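Local coordinates for hypothetical protein PurS (PDB 2DGB), which is a small two-helix, three-stranded alpha+beta protein of the PurS family, assembled here as a two-chain complex, at residues L53-A56 with E57-K61. Numbering follows the deposited sequence.
Sequences LLEA and EEKAK
Glu-55 OE2 is gripped by two groups: the NZ of Lys-59, one helical turn on, forms a salt bridge to it at 3.5 Å, and the backbone N of Glu-51 hydrogen-bonds to it from just before the helix. The lysine meets the carboxylate with its last methylene as much as with its charge, for CE lies 3.3 Å from OE2. With CG set beside the backbone N (chi1 -71°) and the chain extended beyond it, Lys-59 runs past the oxygen end of the Glu-55 carbonyl, its CG 3.1 Å from that oxygen. Its NZ also donates to Pro-49 O, and so ties the helix to the end of the preceding strand. The Glu-55/Lys-59 pair is an i to i+4 salt bridge, a familiar element of alpha helices, here in the first turns of helix 53-67, which packs on the antiparallel sheet of an alpha+beta fold. The same two residues are also joined through the backbone, Lys-59 N donating to Glu-55 O at 2.9 Å, and in the next such bond Ala-60 N reaches Ala-56 O at 2.8 Å. Ala-56 and Ala-60 are buried on the sheet side, their small side chains against Tyr-4 and Ala-6 of strand 3-12 respectively, while Glu-57 touches Leu-77 and Leu-80 of strand 73-83.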
loop_
_atom_site.group_PDB
_atom_site.type_symbol
_atom_site.label_atom_id
_atom_site.label_comp_id
_atom_site.label_asym_id
_atom_site.label_seq_id
_atom_site.Cartn_x
_atom_site.Cartn_y
_atom_site.Cartn_z
ATOM N N LEU A 53 -13.736 -5.611 17.427
ATOM C CA LEU A 53 -12.618 -4.828 16.918
ATOM C C LEU A 53 -11.270 -5.347 17.389
ATOM O O LEU A 53 -10.307 -5.369 16.620
ATOM C CB LEU A 53 -12.766 -3.362 17.327
ATOM C CG LEU A 53 -11.760 -2.412 16.673
ATOM C CD1 LEU A 53 -12.007 -2.370 15.176
ATOM C CD2 LEU A 53 -11.896 -1.015 17.273
ATOM N N LEU A 54 -11.188 -5.759 18.650
ATOM C CA LEU A 54 -9.930 -6.263 19.176
ATOM C C LEU A 54 -9.514 -7.512 18.422
ATOM O O LEU A 54 -8.374 -7.632 17.983
ATOM C CB LEU A 54 -10.038 -6.576 20.667
ATOM C CG LEU A 54 -9.461 -5.496 21.587
ATOM C CD1 LEU A 54 -10.272 -4.220 21.451
ATOM C CD2 LEU A 54 -9.473 -5.986 23.023
ATOM N N GLU A 55 -10.447 -8.441 18.274
ATOM C CA GLU A 55 -10.156 -9.672 17.562
ATOM C C GLU A 55 -9.900 -9.385 16.089
ATOM O O GLU A 55 -9.148 -10.108 15.435
ATOM C CB GLU A 55 -11.314 -10.661 17.700
ATOM C CG GLU A 55 -11.094 -11.940 16.908
ATOM C CD GLU A 55 -12.262 -12.896 17.005
ATOM O OE1 GLU A 55 -12.450 -13.499 18.084
ATOM O OE2 GLU A 55 -12.992 -13.036 16.005
ATOM N N ALA A 56 -10.526 -8.337 15.562
ATOM C CA ALA A 56 -10.326 -7.982 14.159
ATOM C C ALA A 56 -8.907 -7.444 13.966
ATOM O O ALA A 56 -8.247 -7.732 12.965
ATOM C CB ALA A 56 -11.352 -6.936 13.728
ATOM N N GLU A 57 -8.445 -6.651 14.929
ATOM C CA GLU A 57 -7.105 -6.084 14.876
ATOM C C GLU A 57 -6.116 -7.240 14.918
ATOM O O GLU A 57 -5.134 -7.268 14.170
ATOM C CB GLU A 57 -6.874 -5.153 16.072
ATOM C CG GLU A 57 -5.420 -4.722 16.272
ATOM C CD GLU A 57 -5.006 -3.544 15.407
ATOM O OE1 GLU A 57 -3.791 -3.262 15.339
ATOM O OE2 GLU A 57 -5.886 -2.890 14.807
ATOM N N GLU A 58 -6.398 -8.206 15.788
ATOM C CA GLU A 58 -5.546 -9.373 15.945
ATOM C C GLU A 58 -5.503 -10.194 14.670
ATOM O O GLU A 58 -4.435 -10.659 14.262
ATOM C CB GLU A 58 -6.047 -10.252 17.094
ATOM C CG GLU A 58 -5.140 -11.425 17.402
ATOM C CD GLU A 58 -5.631 -12.240 18.580
ATOM O OE1 GLU A 58 -4.871 -13.100 19.074
ATOM O OE2 GLU A 58 -6.780 -12.019 19.008
ATOM N N LYS A 59 -6.667 -10.389 14.050
ATOM C CA LYS A 59 -6.738 -11.153 12.809
ATOM C C LYS A 59 -6.011 -10.416 11.692
ATOM O O LYS A 59 -5.330 -11.032 10.871
ATOM C CB LYS A 59 -8.190 -11.380 12.388
ATOM C CG LYS A 59 -8.954 -12.358 13.260
ATOM C CD LYS A 59 -10.350 -12.592 12.702
ATOM C CE LYS A 59 -11.044 -13.748 13.399
ATOM N NZ LYS A 59 -12.312 -14.097 12.701
ATOM N N ALA A 60 -6.162 -9.096 11.654
ATOM C CA ALA A 60 -5.503 -8.301 10.621
ATOM C C ALA A 60 -3.983 -8.481 10.685
ATOM O O ALA A 60 -3.335 -8.723 9.668
ATOM C CB ALA A 60 -5.856 -6.839 10.781
ATOM N N LYS A 61 -3.419 -8.358 11.882
ATOM C CA LYS A 61 -1.981 -8.511 12.047
ATOM C C LYS A 61 -1.526 -9.950 11.795
ATOM O O LYS A 61 -0.380 -10.181 11.398
ATOM C CB LYS A 61 -1.548 -8.064 13.447
ATOM C CG LYS A 61 -1.914 -6.620 13.787
ATOM C CD LYS A 61 -0.858 -5.956 14.669
ATOM C CE LYS A 61 -0.568 -6.760 15.934
ATOM N NZ LYS A 61 -1.762 -6.893 16.812
#